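Local atomic coordinates of protein argonaute (Marinitoga piezophila, PDB entry 5I4A), a protein that uses short guide RNAs with a 5' hydroxyl to bind complementary single-stranded DNA or RNA targets and cut them. Residues L31-L36 and F44-D49; V51-P56 and F60-K65. All blocks are in the same frame, centred on the assembly; numbering follows the deposited sequence.

Contact 1. Residues L31-L36 and F44-D49; sequences LFARNL and FQDSND. With nucleotides of chain B.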
loop_
_atom_site.group_PDB
_atom_site.type_symbol
_atom_site.label_atom_id
_atom_site.label_comp_id
_atom_site.label_asym_id
_atom_site.label_seq_id
_atom_site.Cartn_x
_atom_site.Cartn_y
_atom_site.Cartn_z
ATOM N N LEU A 31 14.552 -32.121 -17.263
ATOM C CA LEU A 31 15.592 -31.445 -18.031
ATOM C C LEU A 31 15.096 -31.059 -19.420
ATOM O O LEU A 31 15.398 -29.966 -19.911
ATOM C CB LEU A 31 16.830 -32.335 -18.129
ATOM C CG LEU A 31 17.986 -31.833 -18.997
ATOM C CD1 LEU A 31 18.432 -30.447 -18.559
ATOM C CD2 LEU A 31 19.148 -32.815 -18.955
ATOM N N PHE A 32 14.347 -31.952 -20.073
ATOM C CA PHE A 32 13.757 -31.632 -21.370
ATOM C C PHE A 32 12.862 -30.402 -21.266
ATOM O O PHE A 32 12.947 -29.482 -22.088
ATOM C CB PHE A 32 12.980 -32.845 -21.892
ATOM C CG PHE A 32 12.485 -32.702 -23.308
ATOM C CD1 PHE A 32 13.301 -32.185 -24.300
ATOM C CD2 PHE A 32 11.209 -33.123 -23.653
ATOM C CE1 PHE A 32 12.847 -32.063 -25.604
ATOM C CE2 PHE A 32 10.751 -33.007 -24.955
ATOM C CZ PHE A 32 11.571 -32.476 -25.930
ATOM N N ALA A 33 12.017 -30.357 -20.234
ATOM C CA ALA A 33 11.138 -29.207 -20.041
ATOM C C ALA A 33 11.933 -27.936 -19.764
ATOM O O ALA A 33 11.569 -26.852 -20.235
ATOM C CB ALA A 33 10.157 -29.486 -18.903
ATOM N N ARG A 34 13.028 -28.047 -19.006
ATOM C CA ARG A 34 13.815 -26.864 -18.671
ATOM C C ARG A 34 14.484 -26.274 -19.906
ATOM O O ARG A 34 14.482 -25.051 -20.098
ATOM C CB ARG A 34 14.861 -27.208 -17.613
ATOM C CG ARG A 34 15.830 -26.074 -17.318
ATOM C CD ARG A 34 15.527 -25.410 -15.985
ATOM N NE ARG A 34 16.648 -25.520 -15.056
ATOM C CZ ARG A 34 17.341 -24.486 -14.590
ATOM N NH1 ARG A 34 17.021 -23.251 -14.952
ATOM N NH2 ARG A 34 18.347 -24.687 -13.749
ATOM N N ASN A 35 15.064 -27.123 -20.757
ATOM C CA ASN A 35 15.691 -26.624 -21.976
ATOM C C ASN A 35 14.658 -26.025 -22.921
ATOM O O ASN A 35 14.922 -25.011 -23.576
ATOM C CB ASN A 35 16.469 -27.745 -22.667
ATOM C CG ASN A 35 17.549 -28.336 -21.780
ATOM O OD1 ASN A 35 17.875 -27.782 -20.728
ATOM N ND2 ASN A 35 18.112 -29.461 -22.202
ATOM N N LEU A 36 13.473 -26.635 -23.002
ATOM C CA LEU A 36 12.415 -26.082 -23.841
ATOM C C LEU A 36 11.943 -24.732 -23.315
ATOM O O LEU A 36 11.664 -23.816 -24.097
ATOM C CB LEU A 36 11.249 -27.063 -23.931
ATOM C CG LEU A 36 11.544 -28.330 -24.733
ATOM C CD1 LEU A 36 10.360 -29.280 -24.702
ATOM C CD2 LEU A 36 11.912 -27.966 -26.164
ATOM N N PHE A 44 7.723 -24.698 -19.769
ATOM C CA PHE A 44 7.141 -26.015 -19.978
ATOM C C PHE A 44 7.020 -26.732 -18.639
ATOM O O PHE A 44 7.840 -26.543 -17.738
ATOM C CB PHE A 44 8.005 -26.859 -20.920
ATOM C CG PHE A 44 7.903 -26.476 -22.372
ATOM C CD1 PHE A 44 8.346 -25.241 -22.814
ATOM C CD2 PHE A 44 7.398 -27.373 -23.301
ATOM C CE1 PHE A 44 8.263 -24.895 -24.151
ATOM C CE2 PHE A 44 7.313 -27.033 -24.642
ATOM C CZ PHE A 44 7.747 -25.795 -25.068
ATOM N N GLN A 45 5.995 -27.568 -18.516
ATOM C CA GLN A 45 5.846 -28.437 -17.360
ATOM C C GLN A 45 6.172 -29.872 -17.758
ATOM O O GLN A 45 6.158 -30.231 -18.938
ATOM C CB GLN A 45 4.432 -28.341 -16.773
ATOM C CG GLN A 45 4.272 -28.975 -15.393
ATOM C CD GLN A 45 5.294 -28.479 -14.390
ATOM O OE1 GLN A 45 5.529 -27.276 -14.267
ATOM N NE2 GLN A 45 5.913 -29.408 -13.669
ATOM N N ASP A 46 6.483 -30.691 -16.756
ATOM C CA ASP A 46 6.892 -32.069 -16.973
ATOM C C ASP A 46 6.076 -33.009 -16.098
ATOM O O ASP A 46 5.543 -32.622 -15.055
ATOM C CB ASP A 46 8.386 -32.263 -16.677
ATOM C CG ASP A 46 8.723 -32.030 -15.216
ATOM O OD1 ASP A 46 8.667 -32.998 -14.429
ATOM O OD2 ASP A 46 9.045 -30.878 -14.855
ATOM N N SER A 47 5.984 -34.259 -16.549
ATOM C CA SER A 47 5.409 -35.340 -15.760
ATOM C C SER A 47 6.480 -36.383 -15.477
ATOM O O SER A 47 7.678 -36.093 -15.563
ATOM C CB SER A 47 4.222 -35.980 -16.486
ATOM O OG SER A 47 3.841 -37.198 -15.862
ATOM N N ASN A 48 6.057 -37.599 -15.136
ATOM C CA ASN A 48 7.001 -38.697 -14.995
ATOM C C ASN A 48 7.570 -39.141 -16.335
ATOM O O ASN A 48 8.645 -39.747 -16.368
ATOM C CB ASN A 48 6.330 -39.873 -14.285
ATOM C CG ASN A 48 6.182 -39.641 -12.796
ATOM O OD1 ASN A 48 7.112 -39.176 -12.138
ATOM N ND2 ASN A 48 5.010 -39.957 -12.259
ATOM N N ASP A 49 6.878 -38.852 -17.439
ATOM C CA ASP A 49 7.390 -39.179 -18.768
ATOM C C ASP A 49 7.083 -38.135 -19.834
ATOM O O ASP A 49 7.852 -38.031 -20.795
ATOM C CB ASP A 49 6.848 -40.539 -19.238
ATOM C CG ASP A 49 7.427 -41.705 -18.454
ATOM O OD1 ASP A 49 6.976 -41.939 -17.312
ATOM O OD2 ASP A 49 8.325 -42.396 -18.983
ATOM P P U B 21 21.386 -21.399 -14.175
ATOM O OP1 U B 21 22.817 -21.599 -14.547
ATOM O OP2 U B 21 20.359 -22.061 -15.010
ATOM O "O5'" U B 21 21.080 -21.837 -12.665
ATOM C "C5'" U B 21 22.117 -21.927 -11.682
ATOM C "C4'" U B 21 22.898 -20.634 -11.604
ATOM O "O4'" U B 21 22.197 -19.684 -10.762
ATOM C "C3'" U B 21 24.352 -20.687 -11.100
ATOM O "O3'" U B 21 25.268 -20.258 -12.109
ATOM C "C2'" U B 21 24.398 -19.667 -9.951
ATOM O "O2'" U B 21 25.544 -18.837 -9.971
ATOM C "C1'" U B 21 23.134 -18.835 -10.154
ATOM N N1 U B 21 22.603 -18.315 -8.881
ATOM C C2 U B 21 23.056 -17.063 -8.489
ATOM O O2 U B 21 23.808 -16.382 -9.134
ATOM N N3 U B 21 22.607 -16.578 -7.300
ATOM C C4 U B 21 21.752 -17.224 -6.450
ATOM O O4 U B 21 21.427 -16.663 -5.407
ATOM C C5 U B 21 21.317 -18.519 -6.885
ATOM C C6 U B 21 21.751 -19.018 -8.056
#
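L36 lies across the ring of F44, and this pair carries the contact. The CB of L36 stands almost on the ring normal, 9° from it and 3.5 Å from the centroid of F44. This is a CH-pi contact over the centre of the face. CD1 of L36 lies over the same face, toward the CD2-CE2 side, 3.8 Å from CE2 of F44. With its CG beside the backbone N (chi1 -75°), F44 brings the ring under L36 and turns one face to CB; the two side chains cross obliquely. The helix backbone also meets the ring: O of L36 is 3.6 Å from CE1 of F44. One turn back, A33 has only a methyl to offer, and the chain of F44-D49 comes close to it. CB of A33 sits 3.9 Å from CB of F44 and 4.0 Å from CB of D46. Without the ring, as with an alanine here, L36 would probably lose the flat surface it rests on, and a gap is likely to open beneath the helix.

No hydrogen bond joins the two segments directly. S37 links them, bonding both O of A33 and the backbone N of F44. D46 turns its carboxylate to a salt bridge with K30. R34 leaves the helix away from F44-D49, and its guanidinium lies near the RNA; its NH2 is 3.5 Å from OP2 of U21 of chain B. Helix 29-40 lies against one face of the N-terminal domain sheet, next to its outermost strand 45-46. F44 also touches I53 of strand 51-56 and F22 of strand 16-22.

Contact 2. Residues V51-P56 and F60-K65; sequences VWIEIP and FQITPK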
loop_
_atom_site.group_PDB
_atom_site.type_symbol
_atom_site.label_atom_id
_atom_site.label_comp_id
_atom_site.label_asym_id
_atom_site.label_seq_id
_atom_site.Cartn_x
_atom_site.Cartn_y
_atom_site.Cartn_z
ATOM N N VAL A 51 6.291 -34.155 -21.303
ATOM C CA VAL A 51 6.492 -32.720 -21.137
ATOM C C VAL A 51 5.421 -32.005 -21.948
ATOM O O VAL A 51 5.160 -32.375 -23.099
ATOM C CB VAL A 51 7.901 -32.297 -21.585
ATOM C CG1 VAL A 51 7.986 -30.786 -21.751
ATOM C CG2 VAL A 51 8.941 -32.788 -20.593
ATOM N N TRP A 52 4.794 -30.990 -21.353
ATOM C CA TRP A 52 3.691 -30.308 -22.013
ATOM C C TRP A 52 3.814 -28.798 -21.859
ATOM O O TRP A 52 4.583 -28.285 -21.040
ATOM C CB TRP A 52 2.331 -30.792 -21.487
ATOM C CG TRP A 52 2.263 -31.041 -20.012
ATOM C CD1 TRP A 52 2.662 -32.169 -19.352
ATOM C CD2 TRP A 52 1.730 -30.162 -19.013
ATOM N NE1 TRP A 52 2.425 -32.039 -18.005
ATOM C CE2 TRP A 52 1.853 -30.816 -17.772
ATOM C CE3 TRP A 52 1.171 -28.881 -19.047
ATOM C CZ2 TRP A 52 1.431 -30.237 -16.577
ATOM C CZ3 TRP A 52 0.757 -28.305 -17.859
ATOM C CH2 TRP A 52 0.891 -28.982 -16.642
ATOM N N ILE A 53 3.033 -28.090 -22.673
ATOM C CA ILE A 53 2.990 -26.634 -22.672
ATOM C C ILE A 53 1.551 -26.197 -22.908
ATOM O O ILE A 53 0.846 -26.766 -23.748
ATOM C CB ILE A 53 3.940 -26.034 -23.733
ATOM C CG1 ILE A 53 3.952 -24.505 -23.645
ATOM C CG2 ILE A 53 3.566 -26.498 -25.141
ATOM C CD1 ILE A 53 4.852 -23.846 -24.667
ATOM N N GLU A 54 1.109 -25.196 -22.152
ATOM C CA GLU A 54 -0.223 -24.622 -22.291
ATOM C C GLU A 54 -0.085 -23.243 -22.921
ATOM O O GLU A 54 0.598 -22.371 -22.371
ATOM C CB GLU A 54 -0.925 -24.548 -20.936
ATOM C CG GLU A 54 -1.294 -25.915 -20.380
ATOM C CD GLU A 54 -1.414 -25.934 -18.868
ATOM O OE1 GLU A 54 -1.034 -24.935 -18.222
ATOM O OE2 GLU A 54 -1.884 -26.955 -18.325
ATOM N N ILE A 55 -0.720 -23.053 -24.074
ATOM C CA ILE A 55 -0.535 -21.843 -24.873
ATOM C C ILE A 55 -1.901 -21.290 -25.255
ATOM O O ILE A 55 -2.914 -22.007 -25.216
ATOM C CB ILE A 55 0.310 -22.118 -26.140
ATOM C CG1 ILE A 55 -0.358 -23.190 -27.003
ATOM C CG2 ILE A 55 1.727 -22.507 -25.768
ATOM C CD1 ILE A 55 0.151 -23.231 -28.429
ATOM N N PRO A 56 -1.964 -20.014 -25.633
ATOM C CA PRO A 56 -3.189 -19.497 -26.245
ATOM C C PRO A 56 -3.414 -20.152 -27.598
ATOM O O PRO A 56 -2.487 -20.654 -28.237
ATOM C CB PRO A 56 -2.921 -17.994 -26.396
ATOM C CG PRO A 56 -1.722 -17.707 -25.537
ATOM C CD PRO A 56 -0.929 -18.974 -25.504
ATOM N N PHE A 60 1.877 -20.329 -32.687
ATOM C CA PHE A 60 2.928 -20.390 -31.674
ATOM C C PHE A 60 3.997 -21.338 -32.210
ATOM O O PHE A 60 3.833 -22.560 -32.153
ATOM C CB PHE A 60 2.365 -20.865 -30.338
ATOM C CG PHE A 60 3.306 -20.696 -29.176
ATOM C CD1 PHE A 60 4.489 -21.413 -29.109
ATOM C CD2 PHE A 60 2.990 -19.843 -28.132
ATOM C CE1 PHE A 60 5.349 -21.265 -28.039
ATOM C CE2 PHE A 60 3.845 -19.695 -27.057
ATOM C CZ PHE A 60 5.028 -20.409 -27.012
ATOM N N GLN A 61 5.086 -20.773 -32.725
ATOM C CA GLN A 61 6.164 -21.558 -33.317
ATOM C C GLN A 61 7.173 -21.903 -32.225
ATOM O O GLN A 61 7.863 -21.022 -31.703
ATOM C CB GLN A 61 6.819 -20.789 -34.459
ATOM C CG GLN A 61 5.858 -20.401 -35.579
ATOM C CD GLN A 61 5.493 -21.570 -36.479
ATOM O OE1 GLN A 61 4.612 -22.368 -36.157
ATOM N NE2 GLN A 61 6.171 -21.671 -37.618
ATOM N N ILE A 62 7.262 -23.187 -31.888
ATOM C CA ILE A 62 8.129 -23.639 -30.805
ATOM C C ILE A 62 9.551 -23.829 -31.322
ATOM O O ILE A 62 9.779 -24.231 -32.467
ATOM C CB ILE A 62 7.568 -24.931 -30.177
ATOM C CG1 ILE A 62 6.177 -24.669 -29.596
ATOM C CG2 ILE A 62 8.493 -25.467 -29.091
ATOM C CD1 ILE A 62 5.521 -25.895 -28.997
ATOM N N THR A 63 10.515 -23.523 -30.461
ATOM C CA THR A 63 11.940 -23.657 -30.746
ATOM C C THR A 63 12.512 -24.799 -29.891
ATOM O O THR A 63 12.126 -24.945 -28.735
ATOM C CB THR A 63 12.674 -22.317 -30.452
ATOM O OG1 THR A 63 12.288 -21.336 -31.424
ATOM C CG2 THR A 63 14.189 -22.465 -30.456
ATOM N N PRO A 64 13.417 -25.623 -30.453
ATOM C CA PRO A 64 13.957 -25.590 -31.819
ATOM C C PRO A 64 12.968 -26.049 -32.882
ATOM O O PRO A 64 11.908 -26.585 -32.557
ATOM C CB PRO A 64 15.149 -26.547 -31.746
ATOM C CG PRO A 64 14.810 -27.484 -30.651
ATOM C CD PRO A 64 14.058 -26.672 -29.640
ATOM N N LYS A 65 13.329 -25.831 -34.147
ATOM C CA LYS A 65 12.452 -26.219 -35.246
ATOM C C LYS A 65 12.147 -27.711 -35.207
ATOM O O LYS A 65 10.983 -28.119 -35.270
ATOM C CB LYS A 65 13.083 -25.834 -36.582
ATOM C CG LYS A 65 12.159 -26.009 -37.776
ATOM C CD LYS A 65 12.927 -26.516 -38.981
ATOM C CE LYS A 65 12.926 -25.507 -40.110
ATOM N NZ LYS A 65 14.227 -25.521 -40.842
#
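I55 pushes its CG2 methyl against one face of the F60 ring. The methyl lies 3.9 Å from the ring centroid and 18° off the normal, a CH-pi contact displaced toward the CD2-CE2 bond. The nearest ring atom is CE2 of F60, 3.7 Å from CG2 of I55. The other branch of I55 fills the angle where the ring leaves its backbone: its CD1 comes 3.8 Å from CB of F60. Chi1 of 58° sets CG1 of I55 between the backbone N and the carbonyl carbon, and CG2 beside the N. Both branches lie on the same side of the ring plane, CG2 over the ring and CD1 beyond its rim, by CB.

F60 is the main bump on the loop side. Its CG is anti to the backbone N (chi1 -168°), and the ring reaches across to the strand. It settles between I55, over its face, and I53, at its far end. I53 approaches from the opposite direction; CD1 of I53 is 4.2 Å from CZ of F60. I53 is extended along CG1 and CD1, while its CG2 branch makes a looser contact, 4.4 Å from CD1 of I62. I53 thus presents one branch to F60 and the other to I62.

The backbones stay well apart. The CA atoms of I53 and I62 are 10.1 Å from each other, and no hydrogen bond crosses between the segments. Side chains alone bridge the space. F42 adds an edge-to-face ring to F60, and I62 also touches F22 and V67. I53 and I55, alternate residues of strand 51-56, project from one face of the sheet. The irregular loop 60-65 covers that face of the four-stranded antiparallel sheet of the Argonaute N-terminal domain.

Contact 1 comes first along the chain and closes before contact 2 opens. Their centres are 12 Å apart. Both lie in the N-terminal domain and reach its four-stranded antiparallel sheet, ordered 45-46, 51-56, 16-22, 74-79. Strands 45-46 and 51-56 are neighbours there, and a probable hydrogen bond from N of W52 to O of Q45, 2.9 Å long, joins them. The side chains meet too: CZ of F44 is 3.5 Å from CD1 of I53. The apolar layer therefore runs on from helix 29-40 to loop 60-65. Both contacts are packing within the N-terminal domain, part of the PAZ lobe, and lie away from the annotated active-site residues.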